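PDB 3LIC: sensor protein from Shewanella oneidensis, which probably senses an extracellular signal through its PDC-fold domain and acts as a histidine kinase in two-component signalling. Local coordinates for residues Glu12-Glu17 / Val256-Pro261; Phe27-Ala32 / Ala250-Arg255; Gly130-Ala135 / Val165-Asp170; Thr222-Gly227 / Ala244-Val249; Ser233-Asp236 / Thr240-Leu243. All blocks are in the same frame, centred on the assembly; numbering follows the deposited sequence.

Contact 1 (Glu12-Glu17 / Val256-Pro261)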
# COMPACT_ATOMS: atom_id res chain seq x y z
N GLU A 12 -3.84 25.63 -8.62
CA GLU A 12 -2.99 25.92 -7.46
C GLU A 12 -3.56 25.18 -6.25
O GLU A 12 -2.83 24.65 -5.48
CB GLU A 12 -2.90 27.43 -7.22
CG GLU A 12 -2.33 28.14 -8.46
CD GLU A 12 -2.15 29.64 -8.27
OE1 GLU A 12 -2.93 30.25 -7.48
OE2 GLU A 12 -1.24 30.19 -8.94
N ASN A 13 -4.88 25.13 -6.15
CA ASN A 13 -5.54 24.48 -5.03
C ASN A 13 -5.34 22.98 -5.14
O ASN A 13 -5.03 22.34 -4.17
CB ASN A 13 -7.03 24.79 -5.01
CG ASN A 13 -7.33 26.25 -4.70
OD1 ASN A 13 -6.45 27.00 -4.30
ND2 ASN A 13 -8.57 26.66 -4.93
N LEU A 14 -5.49 22.44 -6.35
CA LEU A 14 -5.26 21.01 -6.57
C LEU A 14 -3.82 20.68 -6.23
O LEU A 14 -3.59 19.60 -5.68
CB LEU A 14 -5.61 20.53 -8.00
CG LEU A 14 -7.10 20.40 -8.33
CD1 LEU A 14 -7.28 20.27 -9.85
CD2 LEU A 14 -7.86 19.22 -7.62
N ALA A 15 -2.87 21.59 -6.54
CA ALA A 15 -1.43 21.32 -6.27
C ALA A 15 -1.22 21.25 -4.77
O ALA A 15 -0.38 20.47 -4.29
CB ALA A 15 -0.51 22.42 -6.84
N GLN A 16 -1.95 22.08 -4.03
CA GLN A 16 -1.78 22.05 -2.62
C GLN A 16 -2.33 20.73 -2.08
O GLN A 16 -1.72 20.12 -1.19
CB GLN A 16 -2.46 23.23 -1.94
CG GLN A 16 -1.50 24.41 -1.74
CD GLN A 16 -2.08 25.40 -0.77
OE1 GLN A 16 -1.61 25.53 0.38
NE2 GLN A 16 -3.13 26.07 -1.19
N GLU A 17 -3.46 20.28 -2.60
CA GLU A 17 -4.06 19.07 -2.10
C GLU A 17 -3.22 17.86 -2.34
O GLU A 17 -3.11 17.03 -1.47
CB GLU A 17 -5.40 18.84 -2.75
CG GLU A 17 -6.42 19.70 -2.14
CD GLU A 17 -7.70 19.64 -2.89
OE1 GLU A 17 -8.05 18.56 -3.40
OE2 GLU A 17 -8.39 20.68 -2.99
N VAL A 256 0.80 10.53 -6.01
CA VAL A 256 -0.56 10.71 -5.59
C VAL A 256 -1.13 11.60 -6.63
O VAL A 256 -0.51 12.61 -6.96
CB VAL A 256 -0.61 11.40 -4.24
CG1 VAL A 256 -2.01 11.93 -3.97
CG2 VAL A 256 -0.16 10.40 -3.14
N VAL A 257 -2.27 11.21 -7.18
CA VAL A 257 -2.97 12.05 -8.14
C VAL A 257 -4.31 12.51 -7.55
O VAL A 257 -5.11 11.69 -7.14
CB VAL A 257 -3.30 11.25 -9.42
CG1 VAL A 257 -3.98 12.16 -10.47
CG2 VAL A 257 -2.03 10.57 -9.96
N VAL A 258 -4.52 13.82 -7.49
CA VAL A 258 -5.84 14.38 -7.11
C VAL A 258 -6.51 14.94 -8.38
O VAL A 258 -5.91 15.70 -9.13
CB VAL A 258 -5.70 15.53 -6.08
CG1 VAL A 258 -7.10 16.09 -5.70
CG2 VAL A 258 -4.91 15.05 -4.82
N MSE A 259 -7.73 14.53 -8.64
CA MSE A 259 -8.43 14.90 -9.87
C MSE A 259 -9.87 15.13 -9.48
O MSE A 259 -10.42 14.36 -8.69
CB MSE A 259 -8.33 13.77 -10.88
CG MSE A 259 -9.07 12.57 -10.47
SE MSE A 259 -8.27 10.90 -11.16
CE MSE A 259 -7.27 10.43 -9.57
N VAL A 260 -10.47 16.20 -10.02
CA VAL A 260 -11.89 16.49 -9.79
C VAL A 260 -12.53 16.86 -11.13
O VAL A 260 -11.90 17.49 -11.98
CB VAL A 260 -12.05 17.65 -8.78
CG1 VAL A 260 -13.55 17.91 -8.39
CG2 VAL A 260 -11.18 17.42 -7.54
N PRO A 261 -13.77 16.41 -11.38
CA PRO A 261 -14.32 16.80 -12.71
C PRO A 261 -14.31 18.31 -12.86
O PRO A 261 -14.55 19.03 -11.91
CB PRO A 261 -15.74 16.28 -12.68
CG PRO A 261 -15.67 15.05 -11.61
CD PRO A 261 -14.64 15.50 -10.60
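Leu14 packs across Val258 and Val260. This joins the long N-terminal helix 2-46 to strand 255-261, in the five-stranded antiparallel sheet of a PDC-like fold. The terminal methyl CD2 of Leu14 does the touching. It meets Val258 CG1 at 3.7 Å and Val260 CG2 at 3.8 Å, and so bridges two residues that lie on the same face of the strand. The first torsion of Leu14 (chi1 -75°) sets CG opposite the carbonyl carbon and carries both methyls out toward the sheet. One turn further along, Glu17 brings its extended chain in nearly at a right angle to Val258. Its OE1 lies 3.5 Å from Val258 CG1. This is van der Waals contact with a methyl; no hydrogen bond joins helix 12-17 to strand 256-261.

The backbones stay well apart. The axes of helix 12-17 and strand 256-261 come within 8.5 Å, and their directions differ by 143°, so the helix runs obliquely against the strand. Leu14 also packs on Leu243 and Ser245 of the neighbouring strand 241-248. Leu265 of helix 262-268 touches both Leu14 and Val260, and Pro261 holds the N-cap position before that helix. On the other face of the strand, the selenomethionine at Met259 packs on Ala244 and Val184.

Regular helical bonds such as Glu17 N to Asn13 O (3.0 Å) keep Leu14 and Glu17 one turn apart on the same flank. Val258 reaches that flank with both methyls, its CG2 ending 4.1 Å from the backbone C of Glu17.

Contact 2 (Phe27-Ala32 / Ala250-Arg255); sequences FLLEHA and AKLKWR
Glu30 OE2 is linked to Ala250 O through a single water. The water donates to both acceptors, at 2.7 Å from Glu30 OE2 and 2.7 Å from Ala250 O. OE2 also takes a hydrogen bond from Gln26 NE2, one turn back on helix 2-46, so a water and an amide both donate to it. Lys251 brings its amino group near the same oxygen. Lys251 NZ is 4.1 Å from Glu30 OE2, too long for a salt bridge, though the opposite charges probably still attract.

The apolar half is built on Leu29. Its CD1 methyl sits over one face of the Trp254 indole, toward the rim of the ring, 3.5 Å from Trp254 CE3. Its CD2 lies past the rim of the same ring, 3.8 Å from Trp254 CZ3. Leu252 closes in beside the indole, with its CD1 at 3.7 Å from Leu29 CD1. Leu29 CG stands opposite the carbonyl carbon (chi1 -65°), and this sends both methyls toward the tryptophan. Trp254 is turned by the same choice of first torsion (chi1 -62°), which brings its ring back toward the helix. The indole also meets Trp132 edge-to-face.

Beyond the ring, Arg255 begins the next strand. Its NH1 bonds to Leu224 O and its NH2 to Asp187 O, while NE makes a weak bond to Lys253 O. Residues 250-255 are the hairpin connection between antiparallel strands 241-248 and 255-261, seated on the long helix that runs past both sheets of this PDC-fold sensor.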
# COMPACT_ATOMS: atom_id res chain seq x y z
N PHE A 27 4.36 9.80 5.32
CA PHE A 27 4.50 9.49 6.71
C PHE A 27 3.83 8.12 7.07
O PHE A 27 4.36 7.38 7.87
CB PHE A 27 4.08 10.70 7.59
CG PHE A 27 5.09 11.84 7.52
CD1 PHE A 27 6.34 11.73 8.14
CD2 PHE A 27 4.79 13.01 6.84
CE1 PHE A 27 7.28 12.75 8.05
CE2 PHE A 27 5.72 14.02 6.74
CZ PHE A 27 6.98 13.88 7.34
N LEU A 28 2.73 7.76 6.41
CA LEU A 28 2.05 6.50 6.62
C LEU A 28 2.95 5.34 6.20
O LEU A 28 3.06 4.35 6.93
CB LEU A 28 0.78 6.47 5.78
CG LEU A 28 -0.02 5.14 5.80
CD1 LEU A 28 -0.40 4.75 7.25
CD2 LEU A 28 -1.25 5.22 4.95
N LEU A 29 3.61 5.46 5.05
CA LEU A 29 4.39 4.36 4.48
C LEU A 29 5.71 4.24 5.23
O LEU A 29 6.18 3.14 5.51
CB LEU A 29 4.63 4.62 2.96
CG LEU A 29 3.40 4.63 2.01
CD1 LEU A 29 3.82 5.02 0.57
CD2 LEU A 29 2.70 3.28 1.96
N GLU A 30 6.27 5.38 5.65
CA GLU A 30 7.48 5.31 6.43
C GLU A 30 7.20 4.75 7.83
O GLU A 30 8.06 4.05 8.38
CB GLU A 30 8.20 6.66 6.50
CG GLU A 30 8.61 7.15 5.11
CD GLU A 30 9.27 8.53 5.13
OE1 GLU A 30 9.18 9.20 6.18
OE2 GLU A 30 9.86 8.96 4.10
N HIS A 31 6.04 5.09 8.43
CA HIS A 31 5.67 4.51 9.73
C HIS A 31 5.59 2.95 9.63
O HIS A 31 6.09 2.23 10.46
CB HIS A 31 4.34 5.12 10.21
CG HIS A 31 3.89 4.60 11.53
ND1 HIS A 31 2.56 4.54 11.90
CD2 HIS A 31 4.59 4.07 12.55
CE1 HIS A 31 2.46 4.01 13.11
NE2 HIS A 31 3.68 3.72 13.53
N ALA A 32 4.96 2.46 8.58
CA ALA A 32 4.80 1.01 8.36
C ALA A 32 6.18 0.34 8.13
O ALA A 32 6.46 -0.72 8.68
CB ALA A 32 3.90 0.76 7.14
N ALA A 250 8.41 11.30 -1.68
CA ALA A 250 9.86 11.34 -1.59
C ALA A 250 10.47 9.94 -1.39
O ALA A 250 9.97 9.16 -0.56
CB ALA A 250 10.24 12.25 -0.47
N LYS A 251 11.50 9.58 -2.15
CA LYS A 251 12.29 8.34 -1.99
C LYS A 251 11.65 7.13 -2.65
O LYS A 251 12.30 6.44 -3.41
CB LYS A 251 12.51 7.94 -0.52
CG LYS A 251 13.34 8.86 0.31
CD LYS A 251 14.11 8.02 1.33
CE LYS A 251 14.85 8.93 2.31
NZ LYS A 251 13.79 9.69 3.02
N LEU A 252 10.38 6.86 -2.32
CA LEU A 252 9.66 5.78 -2.95
C LEU A 252 9.28 6.13 -4.37
O LEU A 252 9.29 5.26 -5.25
CB LEU A 252 8.41 5.44 -2.12
CG LEU A 252 8.67 4.81 -0.74
CD1 LEU A 252 7.46 5.08 0.11
CD2 LEU A 252 8.99 3.28 -0.79
N LYS A 253 8.94 7.39 -4.61
CA LYS A 253 8.63 7.88 -5.95
C LYS A 253 7.30 7.32 -6.36
O LYS A 253 6.98 7.25 -7.55
CB LYS A 253 9.71 7.45 -6.93
CG LYS A 253 10.97 8.25 -6.72
CD LYS A 253 12.15 7.33 -6.81
CE LYS A 253 13.38 8.15 -7.10
NZ LYS A 253 12.94 9.06 -8.21
N TRP A 254 6.52 6.87 -5.39
CA TRP A 254 5.12 6.71 -5.70
C TRP A 254 4.55 8.11 -5.99
O TRP A 254 5.15 9.15 -5.55
CB TRP A 254 4.38 6.08 -4.54
CG TRP A 254 4.86 4.72 -4.20
CD1 TRP A 254 6.02 4.09 -4.62
CD2 TRP A 254 4.21 3.79 -3.31
NE1 TRP A 254 6.10 2.84 -4.06
CE2 TRP A 254 5.01 2.64 -3.25
CE3 TRP A 254 3.01 3.82 -2.60
CZ2 TRP A 254 4.67 1.55 -2.47
CZ3 TRP A 254 2.67 2.74 -1.83
CH2 TRP A 254 3.50 1.62 -1.77
N ARG A 255 3.42 8.10 -6.74
CA ARG A 255 2.62 9.29 -7.05
C ARG A 255 1.21 9.34 -6.42
O ARG A 255 0.49 8.34 -6.37
CB ARG A 255 2.44 9.43 -8.56
CG ARG A 255 3.47 10.34 -9.27
CD ARG A 255 4.84 9.70 -9.35
NE ARG A 255 4.81 8.32 -9.84
CZ ARG A 255 4.73 7.96 -11.12
NH1 ARG A 255 4.61 8.87 -12.06
NH2 ARG A 255 4.74 6.66 -11.44
O HOH W 1 9.15 7.97 1.67

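Contact 3 (Gly130-Ala135 / Val165-Asp170); sequences GYWSKA and VDLALD. With EDO (1,2-ethanediol), chain B.
Trp132 and Leu167 make the main apolar contact. The far end of the indole reaches the leucine, with Trp132 CH2 at 3.7 Å from Leu167 CD1, and the two side chains cross at about a right angle. The indole gets there because Trp132 CG stands opposite its carbonyl carbon (chi1 -80°). A second, looser contact lies further on, where Ala135 CB meets Leu169 CD1 at 4.1 Å.

No hydrogen bond crosses between the segments; one side-chain bond lies within 130-135. Ser133 OG donates to Lys134 O at 2.9 Å, from a position tilted 34° out of the carbonyl plane. The same hydroxyl is bonded to Thr148 N, so both a backbone acceptor and a backbone donor hold it.

The ligand contact is made by Asp166. A molecule of 1,2-ethanediol, probably from the crystallisation liquor, donates from its O2 to Asp166 OD1 at 2.7 Å. Its O1 also approaches OD2, whose place is less sure. Tyr93 OH bonds OD1 too, while Thr164 OG1 and Tyr136 OH bind the diol. Asp166 and Leu167 leave the strand on opposite faces, so the polar site is separate from the apolar packing. With an alanine here, the diol and Tyr93 OH would probably be left without their carboxylate partner. A small polar molecule at this place is consistent with a ligand pocket of the kind found in PDC sensor domains.

Strand 145-153 lies between the two strands in the six-stranded sheet and adds Ile147 to the Trp132-Leu167 cluster. Helix 2-46 covers it with Leu29, and Val201 of helix 198-201 touches Ala135 and Leu169.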
# COMPACT_ATOMS: atom_id res chain seq x y z
N GLY A 130 13.85 -5.01 3.09
CA GLY A 130 12.42 -4.73 3.05
C GLY A 130 11.86 -4.39 1.68
O GLY A 130 12.56 -3.89 0.81
N TYR A 131 10.58 -4.67 1.48
CA TYR A 131 10.00 -4.72 0.17
C TYR A 131 8.48 -4.38 0.24
O TYR A 131 7.78 -5.01 1.05
CB TYR A 131 10.19 -6.20 -0.28
CG TYR A 131 9.37 -6.48 -1.47
CD1 TYR A 131 9.79 -5.97 -2.72
CD2 TYR A 131 8.18 -7.17 -1.40
CE1 TYR A 131 9.09 -6.15 -3.91
CE2 TYR A 131 7.40 -7.35 -2.63
CZ TYR A 131 7.91 -6.81 -3.88
OH TYR A 131 7.33 -6.92 -5.11
N TRP A 132 7.93 -3.47 -0.59
CA TRP A 132 6.48 -3.33 -0.71
C TRP A 132 5.92 -4.27 -1.75
O TRP A 132 6.49 -4.38 -2.81
CB TRP A 132 6.06 -1.93 -1.14
CG TRP A 132 6.08 -0.99 -0.02
CD1 TRP A 132 7.05 -0.08 0.25
CD2 TRP A 132 5.09 -0.86 1.03
NE1 TRP A 132 6.75 0.61 1.40
CE2 TRP A 132 5.54 0.17 1.89
CE3 TRP A 132 3.88 -1.53 1.34
CZ2 TRP A 132 4.84 0.56 3.06
CZ3 TRP A 132 3.13 -1.10 2.50
CH2 TRP A 132 3.63 -0.10 3.35
N SER A 133 4.80 -4.95 -1.50
CA SER A 133 4.18 -5.76 -2.59
C SER A 133 3.31 -4.85 -3.50
O SER A 133 2.96 -3.69 -3.12
CB SER A 133 3.26 -6.78 -1.94
OG SER A 133 2.18 -6.01 -1.38
N LYS A 134 2.93 -5.36 -4.66
CA LYS A 134 1.91 -4.72 -5.47
C LYS A 134 0.56 -4.89 -4.69
O LYS A 134 0.47 -5.68 -3.70
CB LYS A 134 1.81 -5.42 -6.86
CG LYS A 134 1.30 -6.90 -6.79
CD LYS A 134 1.61 -7.73 -8.07
CE LYS A 134 0.36 -8.43 -8.62
NZ LYS A 134 -0.45 -9.01 -7.50
N ALA A 135 -0.47 -4.20 -5.15
CA ALA A 135 -1.81 -4.34 -4.56
C ALA A 135 -2.37 -5.74 -4.82
O ALA A 135 -2.29 -6.26 -5.94
CB ALA A 135 -2.75 -3.28 -5.13
N VAL A 165 3.66 -5.73 7.48
CA VAL A 165 2.57 -4.86 7.93
C VAL A 165 1.69 -4.74 6.67
O VAL A 165 2.21 -4.60 5.53
CB VAL A 165 3.06 -3.46 8.47
CG1 VAL A 165 1.94 -2.60 8.92
CG2 VAL A 165 3.84 -3.65 9.76
N ASP A 166 0.36 -4.90 6.84
CA ASP A 166 -0.63 -4.69 5.77
C ASP A 166 -1.31 -3.35 5.96
O ASP A 166 -1.69 -2.96 7.09
CB ASP A 166 -1.73 -5.80 5.80
CG ASP A 166 -1.17 -7.19 5.59
OD1 ASP A 166 -1.86 -8.17 5.98
OD2 ASP A 166 -0.04 -7.32 5.03
N LEU A 167 -1.51 -2.65 4.83
CA LEU A 167 -2.29 -1.44 4.83
C LEU A 167 -3.52 -1.67 3.94
O LEU A 167 -3.38 -1.98 2.77
CB LEU A 167 -1.46 -0.28 4.26
CG LEU A 167 -0.19 0.13 5.01
CD1 LEU A 167 0.35 1.37 4.23
CD2 LEU A 167 -0.47 0.51 6.48
N ALA A 168 -4.72 -1.52 4.50
CA ALA A 168 -5.95 -1.80 3.74
C ALA A 168 -6.17 -0.67 2.72
O ALA A 168 -6.15 0.52 3.11
CB ALA A 168 -7.15 -1.88 4.70
N LEU A 169 -6.38 -0.98 1.45
CA LEU A 169 -6.52 0.13 0.50
C LEU A 169 -7.74 0.95 0.75
O LEU A 169 -7.70 2.16 0.48
CB LEU A 169 -6.60 -0.33 -0.96
CG LEU A 169 -5.49 -1.22 -1.49
CD1 LEU A 169 -5.68 -1.29 -3.00
CD2 LEU A 169 -4.12 -0.78 -1.19
N ASP A 170 -8.84 0.33 1.18
CA ASP A 170 -10.06 1.14 1.44
C ASP A 170 -9.82 2.31 2.39
O ASP A 170 -10.55 3.30 2.37
CB ASP A 170 -11.24 0.28 1.98
CG ASP A 170 -11.88 -0.59 0.87
OD1 ASP A 170 -11.60 -0.36 -0.36
OD2 ASP A 170 -12.65 -1.52 1.21
C1 EDO B . 0.66 -10.81 4.79
O1 EDO B . 0.98 -9.72 5.68
C2 EDO B . -0.83 -11.17 4.82
O2 EDO B . -1.60 -10.12 4.20

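Contact 4 (Thr222-Gly227 / Ala244-Val249)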
# COMPACT_ATOMS: atom_id res chain seq x y z
N THR A 222 2.20 11.88 -20.35
CA THR A 222 3.66 12.19 -20.33
C THR A 222 4.12 12.51 -18.93
O THR A 222 5.18 12.05 -18.46
CB THR A 222 4.04 13.42 -21.21
OG1 THR A 222 3.56 13.20 -22.54
CG2 THR A 222 5.54 13.62 -21.23
N LEU A 223 3.32 13.33 -18.27
CA LEU A 223 3.48 13.61 -16.86
C LEU A 223 3.66 12.30 -16.05
O LEU A 223 4.60 12.14 -15.26
CB LEU A 223 2.25 14.38 -16.38
CG LEU A 223 2.52 15.02 -15.06
CD1 LEU A 223 3.90 15.72 -15.14
CD2 LEU A 223 1.39 15.98 -14.80
N LEU A 224 2.74 11.37 -16.25
CA LEU A 224 2.84 10.08 -15.55
C LEU A 224 4.13 9.35 -15.93
O LEU A 224 4.88 9.01 -15.05
CB LEU A 224 1.57 9.22 -15.74
CG LEU A 224 0.25 9.80 -15.15
CD1 LEU A 224 -0.93 8.90 -15.38
CD2 LEU A 224 0.32 10.17 -13.64
N ASN A 225 4.39 9.14 -17.24
CA ASN A 225 5.65 8.50 -17.74
C ASN A 225 6.98 9.14 -17.35
O ASN A 225 7.95 8.47 -17.11
CB ASN A 225 5.66 8.42 -19.26
CG ASN A 225 4.50 7.63 -19.79
OD1 ASN A 225 3.99 6.74 -19.11
ND2 ASN A 225 4.07 7.93 -21.01
N ASP A 226 7.03 10.45 -17.31
CA ASP A 226 8.26 11.12 -16.90
C ASP A 226 8.49 10.98 -15.40
O ASP A 226 9.56 11.27 -14.92
CB ASP A 226 8.25 12.61 -17.28
CG ASP A 226 8.37 12.84 -18.81
OD1 ASP A 226 8.57 11.89 -19.62
OD2 ASP A 226 8.24 14.01 -19.22
N GLY A 227 7.47 10.52 -14.67
CA GLY A 227 7.62 10.43 -13.22
C GLY A 227 7.88 11.80 -12.60
O GLY A 227 8.72 11.94 -11.72
N ALA A 244 -6.31 17.66 -12.90
CA ALA A 244 -5.58 16.70 -12.03
C ALA A 244 -4.25 17.28 -11.63
O ALA A 244 -3.65 18.11 -12.36
CB ALA A 244 -5.35 15.41 -12.74
N SER A 245 -3.79 16.88 -10.46
CA SER A 245 -2.51 17.29 -9.98
C SER A 245 -1.82 16.07 -9.44
O SER A 245 -2.40 15.33 -8.65
CB SER A 245 -2.69 18.34 -8.89
OG SER A 245 -1.45 18.74 -8.40
N VAL A 246 -0.56 15.89 -9.85
CA VAL A 246 0.24 14.73 -9.53
C VAL A 246 1.30 15.23 -8.59
O VAL A 246 1.95 16.22 -8.88
CB VAL A 246 0.97 14.23 -10.80
CG1 VAL A 246 1.98 13.07 -10.49
CG2 VAL A 246 -0.02 13.86 -11.89
N ALA A 247 1.52 14.53 -7.47
CA ALA A 247 2.60 14.87 -6.56
C ALA A 247 3.39 13.59 -6.32
O ALA A 247 2.83 12.50 -6.29
CB ALA A 247 2.09 15.40 -5.26
N GLU A 248 4.69 13.76 -6.14
CA GLU A 248 5.55 12.63 -5.88
C GLU A 248 5.75 12.33 -4.36
O GLU A 248 5.79 13.23 -3.51
CB GLU A 248 6.88 12.87 -6.57
CG GLU A 248 7.79 11.69 -6.41
CD GLU A 248 8.79 11.60 -7.53
OE1 GLU A 248 8.46 10.94 -8.54
OE2 GLU A 248 9.88 12.20 -7.39
N VAL A 249 5.80 11.05 -4.02
CA VAL A 249 6.25 10.66 -2.67
C VAL A 249 7.80 10.55 -2.59
O VAL A 249 8.45 9.80 -3.36
CB VAL A 249 5.62 9.36 -2.29
CG1 VAL A 249 6.07 8.93 -0.92
CG2 VAL A 249 4.13 9.48 -2.36
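The last turn of helix 218-226 stands over strand 241-248, with the CA atoms of Leu224 and Val246 8.0 Å apart and those of Gly227 and Glu248 7.9 Å apart. The helix ends in a Schellman motif at Gly227, where phi is positive (61°). Gly227 N bonds back to Leu224 O at 3.0 Å.

Val246 carries the apolar contact through one methyl. Its CG2 meets Leu223 CD2 at 3.9 Å and Leu224 CD2 at 4.1 Å, so two successive helix residues close on the same group. Their first torsions differ. Leu223 holds CG opposite its backbone N (chi1 -164°), and Leu224 holds CG opposite its carbonyl carbon (chi1 -64°). The two branches therefore converge on Val246 although their CA atoms sit at different places round the turn. Leu223 and Val246 lie alongside one another, pointing opposite ways, whereas Leu224 comes in at a slant.

Glu248 extends toward the helix end. Its OE1 lies 3.3 Å from Gly227 O; both are acceptors, so this proximity is not a bond and is probably mildly unfavourable. Arg255 lies close by and packs against Val246 and Glu248.

Phe220, earlier in the helix, also covers Ala244 and Val246. On the other face of the strand, Ser245 and Ala247 pack against helix 2-46. The strand itself is hydrogen-bonded between strands 230-235 and 255-261.

Contact 5 (Ser233-Asp236 / Thr240-Leu243)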
# COMPACT_ATOMS: atom_id res chain seq x y z
N SER A 233 -4.99 18.24 -17.40
CA SER A 233 -6.28 17.62 -17.45
C SER A 233 -6.28 16.34 -18.26
O SER A 233 -5.22 15.87 -18.75
CB SER A 233 -7.37 18.57 -17.97
OG SER A 233 -6.97 19.07 -19.19
N PHE A 234 -7.47 15.75 -18.31
CA PHE A 234 -7.66 14.47 -18.97
C PHE A 234 -9.13 14.14 -19.02
O PHE A 234 -9.91 14.80 -18.31
CB PHE A 234 -6.83 13.37 -18.29
CG PHE A 234 -7.48 12.77 -17.11
CD1 PHE A 234 -8.46 11.80 -17.27
CD2 PHE A 234 -7.10 13.13 -15.83
CE1 PHE A 234 -9.05 11.21 -16.17
CE2 PHE A 234 -7.69 12.56 -14.75
CZ PHE A 234 -8.67 11.59 -14.93
N VAL A 235 -9.51 13.21 -19.91
CA VAL A 235 -10.87 12.63 -19.95
C VAL A 235 -10.89 11.14 -19.51
O VAL A 235 -9.91 10.38 -19.73
CB VAL A 235 -11.55 12.76 -21.36
CG1 VAL A 235 -11.39 14.16 -21.90
CG2 VAL A 235 -10.97 11.75 -22.33
N ASP A 236 -11.99 10.72 -18.89
CA ASP A 236 -12.16 9.30 -18.58
C ASP A 236 -12.96 8.68 -19.71
O ASP A 236 -13.26 9.37 -20.71
CB ASP A 236 -12.82 9.08 -17.21
CG ASP A 236 -14.28 9.55 -17.16
OD1 ASP A 236 -14.89 10.01 -18.17
OD2 ASP A 236 -14.82 9.45 -16.05
N THR A 240 -15.84 12.46 -19.38
CA THR A 240 -15.78 13.56 -18.42
C THR A 240 -14.34 14.12 -18.33
O THR A 240 -13.38 13.35 -18.18
CB THR A 240 -16.25 13.10 -17.02
OG1 THR A 240 -17.50 12.41 -17.16
CG2 THR A 240 -16.38 14.30 -16.03
N VAL A 241 -14.21 15.44 -18.44
CA VAL A 241 -12.90 16.11 -18.28
C VAL A 241 -12.58 16.39 -16.80
O VAL A 241 -13.42 16.95 -16.08
CB VAL A 241 -12.89 17.48 -19.03
CG1 VAL A 241 -11.46 18.05 -19.13
CG2 VAL A 241 -13.44 17.29 -20.42
N TYR A 242 -11.38 16.01 -16.37
CA TYR A 242 -10.89 16.28 -15.02
C TYR A 242 -9.75 17.27 -15.10
O TYR A 242 -8.98 17.23 -16.05
CB TYR A 242 -10.37 15.00 -14.38
CG TYR A 242 -11.43 14.01 -14.05
CD1 TYR A 242 -11.90 13.86 -12.75
CD2 TYR A 242 -11.97 13.22 -15.04
CE1 TYR A 242 -12.91 12.94 -12.44
CE2 TYR A 242 -12.94 12.33 -14.76
CZ TYR A 242 -13.41 12.18 -13.47
OH TYR A 242 -14.38 11.25 -13.23
N LEU A 243 -9.59 18.09 -14.07
CA LEU A 243 -8.32 18.73 -13.82
C LEU A 243 -7.62 17.88 -12.74
O LEU A 243 -8.26 17.41 -11.80
CB LEU A 243 -8.56 20.19 -13.35
CG LEU A 243 -8.60 21.30 -14.43
CD1 LEU A 243 -9.40 20.95 -15.65
CD2 LEU A 243 -9.06 22.61 -13.81
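Phe234 and Tyr242 are brought together by unlike first torsions. Phe234 sets its CG between the backbone N and the carbonyl carbon (chi1 84°), while Tyr242 sets its own opposite the carbonyl carbon. The rings then lie nearly parallel, planes 10° apart, but slid so far that they barely overlap, with centroids 5.0 Å apart. The closer touch is a CH-pi contact, in which Tyr242 CB sits over one face of the Phe234 ring, 4.0 Å from its centroid.

Asp236 also takes the torsion between N and carbonyl carbon (chi1 68°), which folds its carboxylate back toward the partner strand. OD1 accepts from Thr240 N at 2.9 Å, the donor standing above the carboxylate plane. OD2 lies at the edge of the Tyr242 ring and takes a weak bond from Tyr242 OH at 3.4 Å. An alanine in its place would probably leave Thr240 N without its carboxylate acceptor and remove the weak partner of Tyr242 OH.

The backbone is an antiparallel hairpin. Phe234 and Tyr242 form a hydrogen-bonded pair, with Tyr242 N to Phe234 O at 2.7 Å and nearly straight. Asp236 N to Thr240 O (3.1 Å) closes the next step. Ser233 with Leu243 and Val235 with Val241 are non-hydrogen-bonded pairs. On their face, Val235 CG1 touches Val241 CG2 at 4.0 Å.

Strand 230-235 is an edge strand of the five-stranded sheet within this chain. Phe234 stacks on Phe220 of helix 218-226, and Met259 of strand 255-261 packs on both aromatic residues. On the other face, Ser233 and Leu243 meet Tyr11 of helix 2-46.

How the contacts relate
Contacts 1, 4 and 5 belong to one sheet. Strand 241-248 gives residues to contacts 4 and 5 and pairs with the strand of contact 1. Ser245 N lies 2.8 Å from Val258 O, and Val260 N lies 3.1 Å from Leu243 O, both probable hydrogen bonds. Contacts 1 and 2 use the same long helix, with centres 19 Å apart. Contact 2 lies between the sheets and touches contacts 3 and 4. Leu29 CD2 is 3.6 Å from Trp132 CZ2 in contact 3, and the centres of contacts 2 and 4 are about 15 Å apart. The diol belongs to contact 3, whose centre is about 28 Å from that of contact 5.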